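Local coordinates for protein FeeM (Uncultured bacterium, PDB 2G0B) that makes N-acyl amino acids such as N-dodecanoyl-L-tyrosine, probably by transferring a fatty acyl chain from acyl carrier protein to the amino acid, at residues F40-L44 against V97-A101; G73-D77 against L94-V98; L128-L132 against V179-R183; G155-A161 against I173-L177. All coordinates share one frame; numbering follows the deposited sequence.

Interaction 1: residues F40-L44 against V97-A101. With NLT (N-dodecanoyl-L-tyrosine), chain I.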
loop_
_atom_site.group_PDB
_atom_site.type_symbol
_atom_site.label_atom_id
_atom_site.label_comp_id
_atom_site.label_asym_id
_atom_site.label_seq_id
_atom_site.Cartn_x
_atom_site.Cartn_y
_atom_site.Cartn_z
ATOM N N PHE A 40 -6.936 3.013 -11.036
ATOM C CA PHE A 40 -5.727 2.716 -10.276
ATOM C C PHE A 40 -4.500 2.730 -11.173
ATOM O O PHE A 40 -3.454 3.242 -10.787
ATOM C CB PHE A 40 -5.847 1.364 -9.583
ATOM C CG PHE A 40 -6.511 1.424 -8.240
ATOM C CD1 PHE A 40 -7.691 0.730 -8.007
ATOM C CD2 PHE A 40 -5.941 2.149 -7.194
ATOM C CE1 PHE A 40 -8.299 0.764 -6.757
ATOM C CE2 PHE A 40 -6.553 2.194 -5.947
ATOM C CZ PHE A 40 -7.733 1.500 -5.728
ATOM N N ALA A 41 -4.640 2.172 -12.374
ATOM C CA ALA A 41 -3.568 2.175 -13.358
ATOM C C ALA A 41 -3.233 3.603 -13.804
ATOM O O ALA A 41 -2.067 3.938 -13.985
ATOM C CB ALA A 41 -3.944 1.310 -14.551
ATOM N N THR A 42 -4.271 4.439 -13.950
ATOM C CA THR A 42 -4.116 5.856 -14.315
ATOM C C THR A 42 -3.246 6.596 -13.317
ATOM O O THR A 42 -2.260 7.245 -13.698
ATOM C CB THR A 42 -5.483 6.548 -14.407
ATOM O OG1 THR A 42 -6.269 5.917 -15.419
ATOM C CG2 THR A 42 -5.326 7.978 -14.924
ATOM N N PHE A 43 -3.609 6.481 -12.038
ATOM C CA PHE A 43 -2.875 7.114 -10.961
ATOM C C PHE A 43 -1.416 6.718 -11.009
ATOM O O PHE A 43 -0.542 7.575 -10.896
ATOM C CB PHE A 43 -3.462 6.714 -9.624
ATOM C CG PHE A 43 -4.470 7.678 -9.085
ATOM C CD1 PHE A 43 -5.817 7.330 -9.021
ATOM C CD2 PHE A 43 -4.077 8.922 -8.592
ATOM C CE1 PHE A 43 -6.764 8.217 -8.493
ATOM C CE2 PHE A 43 -5.026 9.824 -8.062
ATOM C CZ PHE A 43 -6.362 9.466 -8.014
ATOM N N LEU A 44 -1.166 5.426 -11.259
ATOM C CA LEU A 44 0.188 4.841 -11.203
ATOM C C LEU A 44 1.146 5.308 -12.301
ATOM O O LEU A 44 2.339 5.410 -12.068
ATOM C CB LEU A 44 0.132 3.306 -11.146
ATOM C CG LEU A 44 -0.387 2.681 -9.840
ATOM C CD1 LEU A 44 0.082 1.252 -9.678
ATOM C CD2 LEU A 44 -0.001 3.516 -8.640
ATOM N N VAL A 97 -0.962 4.653 0.358
ATOM C CA VAL A 97 -0.302 3.423 -0.052
ATOM C C VAL A 97 -1.340 2.517 -0.693
ATOM O O VAL A 97 -2.372 2.195 -0.085
ATOM C CB VAL A 97 0.378 2.709 1.123
ATOM C CG1 VAL A 97 1.270 1.630 0.617
ATOM C CG2 VAL A 97 1.177 3.689 1.943
ATOM N N VAL A 98 -1.045 2.076 -1.906
ATOM C CA VAL A 98 -2.058 1.530 -2.779
ATOM C C VAL A 98 -1.515 0.336 -3.630
ATOM O O VAL A 98 -0.295 0.165 -3.757
ATOM C CB VAL A 98 -2.605 2.695 -3.647
ATOM C CG1 VAL A 98 -2.226 2.555 -5.107
ATOM C CG2 VAL A 98 -4.064 2.863 -3.457
ATOM N N GLN A 99 -2.433 -0.495 -4.153
ATOM C CA GLN A 99 -2.106 -1.625 -5.059
ATOM C C GLN A 99 -1.075 -2.613 -4.486
ATOM O O GLN A 99 -0.157 -3.060 -5.185
ATOM C CB GLN A 99 -1.684 -1.139 -6.464
ATOM C CG GLN A 99 -2.727 -0.315 -7.208
ATOM C CD GLN A 99 -3.720 -1.157 -8.014
ATOM O OE1 GLN A 99 -4.808 -1.490 -7.527
ATOM N NE2 GLN A 99 -3.367 -1.460 -9.256
ATOM N N PHE A 100 -1.229 -2.924 -3.204
ATOM C CA PHE A 100 -0.413 -3.924 -2.548
ATOM C C PHE A 100 -0.943 -5.310 -2.911
ATOM O O PHE A 100 -2.124 -5.613 -2.701
ATOM C CB PHE A 100 -0.441 -3.708 -1.034
ATOM C CG PHE A 100 0.192 -4.819 -0.246
ATOM C CD1 PHE A 100 1.444 -5.298 -0.573
ATOM C CD2 PHE A 100 -0.461 -5.363 0.841
ATOM C CE1 PHE A 100 2.015 -6.309 0.146
ATOM C CE2 PHE A 100 0.110 -6.379 1.572
ATOM C CZ PHE A 100 1.347 -6.851 1.225
ATOM N N ALA A 101 -0.069 -6.136 -3.477
ATOM C CA ALA A 101 -0.440 -7.471 -3.919
ATOM C C ALA A 101 0.759 -8.381 -3.925
ATOM O O ALA A 101 1.864 -7.948 -4.223
ATOM C CB ALA A 101 -1.078 -7.423 -5.314
HETATM N N NLT I . -5.787 -1.530 -0.618
HETATM C C1 NLT I . -4.549 -1.966 -0.354
HETATM O OL NLT I . -3.838 -2.531 -1.178
HETATM C C2 NLT I . -4.057 -1.744 1.068
HETATM C C3 NLT I . -2.613 -1.229 1.125
HETATM C C4 NLT I . -1.956 -1.530 2.483
HETATM C C5 NLT I . -0.505 -1.040 2.526
HETATM C C6 NLT I . 0.066 -0.993 3.943
HETATM C C7 NLT I . 1.357 -0.174 4.006
HETATM C C8 NLT I . 2.161 -0.504 5.258
HETATM C C9 NLT I . 3.434 0.343 5.396
HETATM C C10 NLT I . 3.610 0.726 6.865
HETATM C C11 NLT I . 4.774 1.678 7.136
HETATM C C12 NLT I . 5.038 1.759 8.641
HETATM C CA NLT I . -6.493 -1.742 -1.882
HETATM C CB NLT I . -7.894 -1.144 -1.806
HETATM C CG NLT I . -8.892 -2.136 -1.248
HETATM C CD2 NLT I . -9.111 -3.349 -1.886
HETATM C CE2 NLT I . -10.024 -4.251 -1.369
HETATM C CZ NLT I . -10.730 -3.934 -0.225
HETATM C CE1 NLT I . -10.512 -2.724 0.421
HETATM C CD1 NLT I . -9.594 -1.822 -0.092
HETATM O OH NLT I . -11.606 -4.798 0.266
HETATM C C NLT I . -5.805 -1.086 -3.043
HETATM O O NLT I . -5.250 0.017 -2.852
HETATM O O2 NLT I . -5.810 -1.659 -4.163
#
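Phe-40 and Gln-99 meet with ring and amide nearly parallel, their planes only 7° apart. OE1 is the amide atom over the ring face, set toward the rim and 3.4 Å from Phe-40 CG. A bend in the middle of the glutamine chain (chi2 -87°) folds the amide over to lie there. Beside it, Phe-40 CE2 packs 3.6 Å from Val-98 CG2. One helical turn further on, Leu-44 spreads its two methyls over the same strand residues: CD1 sits 4.1 Å from Gln-99 CG, and CD2 reaches Val-98 CG1. Strand 59-68 supports this layer, with Ile-67 against Val-98 and Ser-65 against Leu-44, while Val-25 and Tyr-29 of helix 15-31 touch Gln-99. The backbone departs from regular strand geometry at Gln-99, where two successive N-H groups turn to the bound N-dodecanoyl-L-tyrosine: Gln-99 N gives its carboxylate O a hydrogen bond of 3.1 Å, and Phe-100 N gives its acyl carbonyl OL a weak one of 3.3 Å. The chemistry is thus divided: side chains join helix 38-44 to the strand by apolar packing and an amide oxygen laid over a ring face, while two main-chain N-H groups help hold the product's polar head, alongside Tyr-29 and Asn-144.

Interaction 2: residues G73-D77 against L94-V98; sequences GLPMD and LAEVV. With NLT (N-dodecanoyl-L-tyrosine), chain I.
Glu-96 reaches from strand 94-102 into the turn at Leu-74 to Asp-77, and its aliphatic start and its carboxylate meet different parts of that turn. CB lies beside both methyls of Leu-74, 4.1 Å from CD1 and slightly farther from CD2, and the Glu-96 and Leu-74 side chains run past each other in opposite directions. With CG anti to the backbone N (chi1 162°) and the chain extended beyond it, Glu-96 is long enough to bring its carboxylate to the turn's backbone. CD packs 3.6 Å from Met-76 CG. At the tip, OE2 accepts a hydrogen bond from Met-76 N through its syn lone pair, at 2.8 Å, and also lies against Pro-75 CD. OE1, bordered by Met-76 CG, is hydrogen-bonded to Ser-142 OG, so both oxygens of this buried group have a polar partner. The turn is of type I, closed by Asp-77 N donating to Leu-74 O at 2.9 Å; Asp-77 itself pairs with Arg-88. Apolar contacts extend the join along the strand, from Leu-74 CD1 on Leu-94 CB at 4.3 Å to Pro-75 CG on Val-98 CG2 at 4.4 Å. Val-97 alternates to the other side, where its CG1 lies 3.7 Å from C5 of the acyl chain. The arrangement fits the GNAT-like acetyltransferase fold expected from the family: a central strand carries ligand-pocket residues and packs against the loop that leads into helix 77-89.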
loop_
_atom_site.group_PDB
_atom_site.type_symbol
_atom_site.label_atom_id
_atom_site.label_comp_id
_atom_site.label_asym_id
_atom_site.label_seq_id
_atom_site.Cartn_x
_atom_site.Cartn_y
_atom_site.Cartn_z
ATOM N N GLY A 73 -5.588 14.339 -6.505
ATOM C CA GLY A 73 -6.094 13.805 -5.250
ATOM C C GLY A 73 -5.555 12.428 -4.916
ATOM O O GLY A 73 -4.436 12.072 -5.307
ATOM N N LEU A 74 -6.348 11.661 -4.170
ATOM C CA LEU A 74 -6.020 10.276 -3.832
ATOM C C LEU A 74 -7.216 9.381 -4.197
ATOM O O LEU A 74 -8.352 9.865 -4.219
ATOM C CB LEU A 74 -5.706 10.163 -2.336
ATOM C CG LEU A 74 -4.541 11.003 -1.783
ATOM C CD1 LEU A 74 -4.412 10.826 -0.294
ATOM C CD2 LEU A 74 -3.234 10.660 -2.460
ATOM N N PRO A 75 -6.978 8.101 -4.535
ATOM C CA PRO A 75 -8.084 7.159 -4.807
ATOM C C PRO A 75 -9.081 7.077 -3.660
ATOM O O PRO A 75 -10.259 6.843 -3.912
ATOM C CB PRO A 75 -7.375 5.829 -4.974
ATOM C CG PRO A 75 -6.055 6.183 -5.451
ATOM C CD PRO A 75 -5.669 7.478 -4.778
ATOM N N MET A 76 -8.606 7.308 -2.431
ATOM C CA MET A 76 -9.446 7.385 -1.229
ATOM C C MET A 76 -10.594 8.383 -1.342
ATOM O O MET A 76 -11.638 8.191 -0.724
ATOM C CB MET A 76 -8.600 7.798 -0.038
ATOM C CG MET A 76 -8.240 6.690 0.883
ATOM S SD MET A 76 -7.032 7.254 2.040
ATOM C CE MET A 76 -7.744 6.759 3.484
ATOM N N ASP A 77 -10.385 9.451 -2.122
ATOM C CA ASP A 77 -11.326 10.578 -2.213
ATOM C C ASP A 77 -12.765 10.195 -2.564
ATOM O O ASP A 77 -13.706 10.865 -2.139
ATOM C CB ASP A 77 -10.818 11.628 -3.209
ATOM C CG ASP A 77 -9.578 12.352 -2.721
ATOM O OD1 ASP A 77 -9.044 11.975 -1.656
ATOM O OD2 ASP A 77 -9.064 13.313 -3.340
ATOM N N LEU A 94 -0.058 14.432 2.509
ATOM C CA LEU A 94 -0.659 13.108 2.569
ATOM C C LEU A 94 -0.190 12.242 1.419
ATOM O O LEU A 94 0.226 12.744 0.372
ATOM C CB LEU A 94 -2.189 13.193 2.559
ATOM C CG LEU A 94 -2.862 14.244 3.429
ATOM C CD1 LEU A 94 -4.345 14.265 3.136
ATOM C CD2 LEU A 94 -2.606 13.983 4.899
ATOM N N ALA A 95 -0.239 10.934 1.631
ATOM C CA ALA A 95 0.065 9.965 0.595
ATOM C C ALA A 95 -0.687 8.694 0.890
ATOM O O ALA A 95 -0.831 8.306 2.047
ATOM C CB ALA A 95 1.546 9.699 0.530
ATOM N N GLU A 96 -1.212 8.065 -0.147
ATOM C CA GLU A 96 -1.950 6.834 0.033
ATOM C C GLU A 96 -1.132 5.670 -0.483
ATOM O O GLU A 96 -0.622 5.712 -1.605
ATOM C CB GLU A 96 -3.311 6.906 -0.664
ATOM C CG GLU A 96 -3.950 5.547 -0.885
ATOM C CD GLU A 96 -5.467 5.589 -1.059
ATOM O OE1 GLU A 96 -6.128 4.581 -0.695
ATOM O OE2 GLU A 96 -6.002 6.599 -1.580
ATOM N N VAL A 97 -0.962 4.653 0.358
ATOM C CA VAL A 97 -0.302 3.423 -0.052
ATOM C C VAL A 97 -1.340 2.517 -0.693
ATOM O O VAL A 97 -2.372 2.195 -0.085
ATOM C CB VAL A 97 0.378 2.709 1.123
ATOM C CG1 VAL A 97 1.270 1.630 0.617
ATOM C CG2 VAL A 97 1.177 3.689 1.943
ATOM N N VAL A 98 -1.045 2.076 -1.906
ATOM C CA VAL A 98 -2.058 1.530 -2.779
ATOM C C VAL A 98 -1.515 0.336 -3.630
ATOM O O VAL A 98 -0.295 0.165 -3.757
ATOM C CB VAL A 98 -2.605 2.695 -3.647
ATOM C CG1 VAL A 98 -2.226 2.555 -5.107
ATOM C CG2 VAL A 98 -4.064 2.863 -3.457
HETATM N N NLT I . -5.787 -1.530 -0.618
HETATM C C1 NLT I . -4.549 -1.966 -0.354
HETATM O OL NLT I . -3.838 -2.531 -1.178
HETATM C C2 NLT I . -4.057 -1.744 1.068
HETATM C C3 NLT I . -2.613 -1.229 1.125
HETATM C C4 NLT I . -1.956 -1.530 2.483
HETATM C C5 NLT I . -0.505 -1.040 2.526
HETATM C C6 NLT I . 0.066 -0.993 3.943
HETATM C C7 NLT I . 1.357 -0.174 4.006
HETATM C C8 NLT I . 2.161 -0.504 5.258
HETATM C C9 NLT I . 3.434 0.343 5.396
HETATM C C10 NLT I . 3.610 0.726 6.865
HETATM C C11 NLT I . 4.774 1.678 7.136
HETATM C C12 NLT I . 5.038 1.759 8.641
HETATM C CA NLT I . -6.493 -1.742 -1.882
HETATM C CB NLT I . -7.894 -1.144 -1.806
HETATM C CG NLT I . -8.892 -2.136 -1.248
HETATM C CD2 NLT I . -9.111 -3.349 -1.886
HETATM C CE2 NLT I . -10.024 -4.251 -1.369
HETATM C CZ NLT I . -10.730 -3.934 -0.225
HETATM C CE1 NLT I . -10.512 -2.724 0.421
HETATM C CD1 NLT I . -9.594 -1.822 -0.092
HETATM O OH NLT I . -11.606 -4.798 0.266
HETATM C C NLT I . -5.805 -1.086 -3.043
HETATM O O NLT I . -5.250 0.017 -2.852
HETATM O O2 NLT I . -5.810 -1.659 -4.163
#

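Interaction 3: residues L128-L132 against V179-R183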
loop_
_atom_site.group_PDB
_atom_site.type_symbol
_atom_site.label_atom_id
_atom_site.label_comp_id
_atom_site.label_asym_id
_atom_site.label_seq_id
_atom_site.Cartn_x
_atom_site.Cartn_y
_atom_site.Cartn_z
ATOM N N LEU A 128 8.081 3.075 4.032
ATOM C CA LEU A 128 8.430 3.877 5.199
ATOM C C LEU A 128 9.619 4.814 4.939
ATOM O O LEU A 128 9.529 6.001 5.248
ATOM C CB LEU A 128 8.694 2.987 6.420
ATOM C CG LEU A 128 9.054 3.702 7.730
ATOM C CD1 LEU A 128 7.854 4.435 8.304
ATOM C CD2 LEU A 128 9.608 2.734 8.732
ATOM N N THR A 129 10.711 4.296 4.348
ATOM C CA THR A 129 11.877 5.151 4.032
ATOM C C THR A 129 11.487 6.280 3.096
ATOM O O THR A 129 11.859 7.420 3.326
ATOM C CB THR A 129 13.120 4.350 3.448
ATOM O OG1 THR A 129 12.681 3.348 2.525
ATOM C CG2 THR A 129 13.838 3.559 4.542
ATOM N N TYR A 130 10.699 5.953 2.070
ATOM C CA TYR A 130 10.175 6.945 1.128
ATOM C C TYR A 130 9.392 8.041 1.855
ATOM O O TYR A 130 9.578 9.214 1.583
ATOM C CB TYR A 130 9.286 6.267 0.074
ATOM C CG TYR A 130 8.718 7.206 -0.986
ATOM C CD1 TYR A 130 9.489 7.603 -2.075
ATOM C CD2 TYR A 130 7.398 7.658 -0.913
ATOM C CE1 TYR A 130 8.976 8.438 -3.051
ATOM C CE2 TYR A 130 6.873 8.506 -1.879
ATOM C CZ TYR A 130 7.669 8.894 -2.953
ATOM O OH TYR A 130 7.159 9.740 -3.929
ATOM N N ALA A 131 8.550 7.634 2.806
ATOM C CA ALA A 131 7.731 8.559 3.579
ATOM C C ALA A 131 8.548 9.448 4.518
ATOM O O ALA A 131 8.129 10.576 4.855
ATOM C CB ALA A 131 6.695 7.802 4.352
ATOM N N LEU A 132 9.702 8.943 4.943
ATOM C CA LEU A 132 10.594 9.694 5.811
ATOM C C LEU A 132 11.519 10.607 5.020
ATOM O O LEU A 132 12.078 11.553 5.566
ATOM C CB LEU A 132 11.407 8.751 6.684
ATOM C CG LEU A 132 10.696 8.151 7.894
ATOM C CD1 LEU A 132 11.400 6.879 8.335
ATOM C CD2 LEU A 132 10.615 9.145 9.038
ATOM N N VAL A 179 3.708 9.705 10.262
ATOM C CA VAL A 179 5.085 9.259 10.005
ATOM C C VAL A 179 6.205 9.908 10.882
ATOM O O VAL A 179 7.048 9.182 11.413
ATOM C CB VAL A 179 5.435 9.274 8.473
ATOM C CG1 VAL A 179 6.837 8.743 8.224
ATOM C CG2 VAL A 179 4.423 8.453 7.691
ATOM N N PRO A 180 6.205 11.244 11.054
ATOM C CA PRO A 180 7.219 11.913 11.887
ATOM C C PRO A 180 7.421 11.350 13.305
ATOM O O PRO A 180 8.490 11.547 13.864
ATOM C CB PRO A 180 6.713 13.347 11.947
ATOM C CG PRO A 180 6.048 13.530 10.673
ATOM C CD PRO A 180 5.322 12.241 10.413
ATOM N N GLU A 181 6.411 10.714 13.885
ATOM C CA GLU A 181 6.617 9.948 15.123
ATOM C C GLU A 181 5.911 8.588 15.070
ATOM O O GLU A 181 5.071 8.273 15.920
ATOM C CB GLU A 181 6.232 10.743 16.400
ATOM C CG GLU A 181 5.597 12.109 16.183
ATOM C CD GLU A 181 4.379 12.344 17.076
ATOM O OE1 GLU A 181 4.328 13.399 17.763
ATOM O OE2 GLU A 181 3.464 11.480 17.091
ATOM N N TRP A 182 6.296 7.784 14.075
ATOM C CA TRP A 182 5.711 6.468 13.841
ATOM C C TRP A 182 5.965 5.474 14.974
ATOM O O TRP A 182 5.141 4.597 15.226
ATOM C CB TRP A 182 6.191 5.884 12.494
ATOM C CG TRP A 182 7.700 5.634 12.397
ATOM C CD1 TRP A 182 8.630 6.464 11.850
ATOM C CD2 TRP A 182 8.412 4.465 12.817
ATOM N NE1 TRP A 182 9.879 5.897 11.920
ATOM C CE2 TRP A 182 9.774 4.668 12.509
ATOM C CE3 TRP A 182 8.038 3.257 13.429
ATOM C CZ2 TRP A 182 10.770 3.718 12.807
ATOM C CZ3 TRP A 182 9.031 2.311 13.725
ATOM C CH2 TRP A 182 10.376 2.552 13.410
ATOM N N ARG A 183 7.101 5.617 15.653
ATOM C CA ARG A 183 7.489 4.693 16.723
ATOM C C ARG A 183 6.652 4.859 17.991
ATOM O O ARG A 183 6.624 3.979 18.839
ATOM C CB ARG A 183 8.982 4.817 17.047
ATOM C CG ARG A 183 9.707 5.881 16.238
ATOM C CD ARG A 183 11.198 5.991 16.533
ATOM N NE ARG A 183 11.929 4.824 16.074
ATOM C CZ ARG A 183 13.044 4.384 16.627
ATOM N NH1 ARG A 183 13.575 5.021 17.662
ATOM N NH2 ARG A 183 13.636 3.302 16.148
#
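Leu-132 N donates to Leu-128 O at 3.0 Å, an ordinary helical bond that sets these two leucines one turn apart, where both can meet Val-179 and Trp-182. Everything that crosses between the segments is apolar packing. Leu-128 CD1 stands over the face of the Trp-182 indole in a CH-pi contact, 4.2 Å from the centroid of the five-membered ring and 12° off its normal; the same side chain comes within about 4 Å of the bound N-dodecanoyl-L-tyrosine. CG of the adjacent Arg-183 covers the opposite face, so the indole is sandwiched between aliphatic groups. Its own CG lies between the backbone N and the carbonyl carbon (chi1 63°), a torsion that brings the ring across to the leucines. Leu-132 adds CD1, 4.0 Å from Trp-182 NE1, approaching the ring obliquely. Val-179 CG1 meets Leu-132 CD2 at 3.9 Å and Ala-131 CB at 4.0 Å, while its CG2 also leans toward Ala-131. Trp-182 N makes a weak bond back to Val-179 O within the 3-10 turn. Helix 121-133 is thereby joined to the chain leaving strand 170-178, and Leu-139 of the neighbouring strand 138-143 touches both Ala-131 and Val-179.

Interaction 4: residues G155-A161 against I173-L177; sequences GFTQIGA and IARAL. With NLT (N-dodecanoyl-L-tyrosine), chain I.
Phe-156 and Leu-177 pack closely at one end of this antiparallel pairing: Leu-177 CB sits over a face of the Phe-156 ring, 3.9 Å from its centroid. The hydrogen-bonded pair next to them is regular, with Thr-157 N to Ala-176 O and Ala-176 N to Thr-157 O both 2.8 Å. Arg-175 tightens this end further, gripping Phe-156 O side-on with NE at 3.0 Å and NH2 at 3.1 Å. Both donors come from one face of the carbonyl plane, and the acceptor lies in the guanidinium plane. NH1 forms a salt bridge with Asp-148, which helps fix the group's rotation. Toward Gly-160 the pairing slackens. Ile-159 N and Gly-160 N both donate to Ala-174 O, a classic beta bulge, and the return bond from Ala-174 N to Gly-160 O is weak at 3.5 Å. On this exposed outer side Gln-158 NE2 turns back to Gly-160 O, at 2.8 Å. Strand 157-165 is the sheet's outermost strand here, so its polar bonds secure an edge. The groups that meet the ligand are hydrocarbon: the edge of the Phe-156 ring meets acyl carbon C10 through CE1 at 3.6 Å, and Leu-177 CD2 nears C12, chemistry suited to holding a fatty acyl tail.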
loop_
_atom_site.group_PDB
_atom_site.type_symbol
_atom_site.label_atom_id
_atom_site.label_comp_id
_atom_site.label_asym_id
_atom_site.label_seq_id
_atom_site.Cartn_x
_atom_site.Cartn_y
_atom_site.Cartn_z
ATOM N N GLY A 155 0.553 0.347 13.821
ATOM C CA GLY A 155 0.453 1.711 14.314
ATOM C C GLY A 155 -0.527 2.624 13.599
ATOM O O GLY A 155 -0.637 3.808 13.946
ATOM N N PHE A 156 -1.230 2.085 12.602
ATOM C CA PHE A 156 -2.240 2.838 11.860
ATOM C C PHE A 156 -3.513 3.019 12.678
ATOM O O PHE A 156 -4.101 2.048 13.165
ATOM C CB PHE A 156 -2.578 2.132 10.570
ATOM C CG PHE A 156 -1.535 2.263 9.512
ATOM C CD1 PHE A 156 -0.491 1.351 9.433
ATOM C CD2 PHE A 156 -1.619 3.267 8.557
ATOM C CE1 PHE A 156 0.461 1.450 8.436
ATOM C CE2 PHE A 156 -0.679 3.369 7.558
ATOM C CZ PHE A 156 0.367 2.456 7.494
ATOM N N THR A 157 -3.921 4.272 12.832
ATOM C CA THR A 157 -5.130 4.624 13.556
ATOM C C THR A 157 -6.279 4.673 12.563
ATOM O O THR A 157 -6.087 5.072 11.430
ATOM C CB THR A 157 -4.920 5.995 14.239
ATOM O OG1 THR A 157 -3.998 5.835 15.306
ATOM C CG2 THR A 157 -6.177 6.483 14.949
ATOM N N GLN A 158 -7.464 4.242 12.981
ATOM C CA GLN A 158 -8.639 4.273 12.101
ATOM C C GLN A 158 -9.172 5.684 11.937
ATOM O O GLN A 158 -9.436 6.372 12.920
ATOM C CB GLN A 158 -9.733 3.363 12.622
ATOM C CG GLN A 158 -10.667 2.901 11.562
ATOM C CD GLN A 158 -11.909 2.266 12.120
ATOM O OE1 GLN A 158 -11.939 1.861 13.281
ATOM N NE2 GLN A 158 -12.937 2.162 11.298
ATOM N N ILE A 159 -9.306 6.123 10.691
ATOM C CA ILE A 159 -9.762 7.479 10.404
ATOM C C ILE A 159 -11.064 7.478 9.638
ATOM O O ILE A 159 -11.739 8.489 9.561
ATOM C CB ILE A 159 -8.673 8.297 9.647
ATOM C CG1 ILE A 159 -8.314 7.642 8.311
ATOM C CG2 ILE A 159 -7.443 8.472 10.512
ATOM C CD1 ILE A 159 -8.077 8.615 7.212
ATOM N N GLY A 160 -11.428 6.321 9.095
ATOM C CA GLY A 160 -12.668 6.179 8.354
ATOM C C GLY A 160 -13.448 4.942 8.734
ATOM O O GLY A 160 -12.871 3.916 9.074
ATOM N N ALA A 161 -14.773 5.043 8.664
ATOM C CA ALA A 161 -15.658 3.929 8.997
ATOM C C ALA A 161 -15.620 2.816 7.947
ATOM O O ALA A 161 -15.023 2.966 6.875
ATOM C CB ALA A 161 -17.046 4.421 9.169
ATOM N N ILE A 173 -12.094 -0.094 5.431
ATOM C CA ILE A 173 -11.913 0.952 6.451
ATOM C C ILE A 173 -10.687 1.769 6.119
ATOM O O ILE A 173 -9.757 1.268 5.487
ATOM C CB ILE A 173 -11.804 0.382 7.921
ATOM C CG1 ILE A 173 -10.738 -0.667 8.031
ATOM C CG2 ILE A 173 -13.084 -0.266 8.361
ATOM C CD1 ILE A 173 -11.341 -2.026 8.355
ATOM N N ALA A 174 -10.681 3.028 6.540
ATOM C CA ALA A 174 -9.531 3.899 6.318
ATOM C C ALA A 174 -8.705 4.003 7.574
ATOM O O ALA A 174 -9.244 4.188 8.666
ATOM C CB ALA A 174 -9.974 5.262 5.876
ATOM N N ARG A 175 -7.394 3.835 7.415
ATOM C CA ARG A 175 -6.438 4.012 8.503
ATOM C C ARG A 175 -5.299 4.925 8.054
ATOM O O ARG A 175 -4.948 4.964 6.884
ATOM C CB ARG A 175 -5.872 2.666 8.985
ATOM C CG ARG A 175 -6.900 1.599 9.265
ATOM C CD ARG A 175 -6.393 0.425 10.083
ATOM N NE ARG A 175 -6.247 0.779 11.488
ATOM C CZ ARG A 175 -7.091 0.431 12.445
ATOM N NH1 ARG A 175 -8.153 -0.290 12.168
ATOM N NH2 ARG A 175 -6.869 0.814 13.693
ATOM N N ALA A 176 -4.734 5.663 8.996
ATOM C CA ALA A 176 -3.634 6.561 8.705
ATOM C C ALA A 176 -2.584 6.470 9.792
ATOM O O ALA A 176 -2.888 6.072 10.920
ATOM C CB ALA A 176 -4.132 7.970 8.569
ATOM N N LEU A 177 -1.343 6.818 9.444
ATOM C CA LEU A 177 -0.236 6.834 10.401
ATOM C C LEU A 177 0.564 8.141 10.308
ATOM O O LEU A 177 0.943 8.577 9.208
ATOM C CB LEU A 177 0.681 5.624 10.187
ATOM C CG LEU A 177 2.109 5.682 10.746
ATOM C CD1 LEU A 177 2.127 5.453 12.251
ATOM C CD2 LEU A 177 2.987 4.683 10.046
HETATM N N NLT I . -5.787 -1.530 -0.618
HETATM C C1 NLT I . -4.549 -1.966 -0.354
HETATM O OL NLT I . -3.838 -2.531 -1.178
HETATM C C2 NLT I . -4.057 -1.744 1.068
HETATM C C3 NLT I . -2.613 -1.229 1.125
HETATM C C4 NLT I . -1.956 -1.530 2.483
HETATM C C5 NLT I . -0.505 -1.040 2.526
HETATM C C6 NLT I . 0.066 -0.993 3.943
HETATM C C7 NLT I . 1.357 -0.174 4.006
HETATM C C8 NLT I . 2.161 -0.504 5.258
HETATM C C9 NLT I . 3.434 0.343 5.396
HETATM C C10 NLT I . 3.610 0.726 6.865
HETATM C C11 NLT I . 4.774 1.678 7.136
HETATM C C12 NLT I . 5.038 1.759 8.641
HETATM C CA NLT I . -6.493 -1.742 -1.882
HETATM C CB NLT I . -7.894 -1.144 -1.806
HETATM C CG NLT I . -8.892 -2.136 -1.248
HETATM C CD2 NLT I . -9.111 -3.349 -1.886
HETATM C CE2 NLT I . -10.024 -4.251 -1.369
HETATM C CZ NLT I . -10.730 -3.934 -0.225
HETATM C CE1 NLT I . -10.512 -2.724 0.421
HETATM C CD1 NLT I . -9.594 -1.822 -0.092
HETATM O OH NLT I . -11.606 -4.798 0.266
HETATM C C NLT I . -5.805 -1.086 -3.043
HETATM O O NLT I . -5.250 0.017 -2.852
HETATM O O2 NLT I . -5.810 -1.659 -4.163
#

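How the interactions relate
Interactions 1 and 2 are the buried pair nearest the centre of the chain. They share Val-97 and Val-98 of strand 94-102, and Phe-40 and Phe-43 of interaction 1 pack directly on Pro-75 of interaction 2. Yet interaction 1 relies on apolar and ring-face packing, whereas interaction 2 turns on a buried carboxylate. Interaction 4 works at the far side of the same sheet, mostly through main-chain bonds, and meets interaction 2 where Met-76 CE touches Ala-174 CB. Interaction 3, partly buried and wholly apolar across its segments, lies nearer the surface and touches interaction 4 through Trp-182 and Leu-177. All four contribute residues to the ligand pocket.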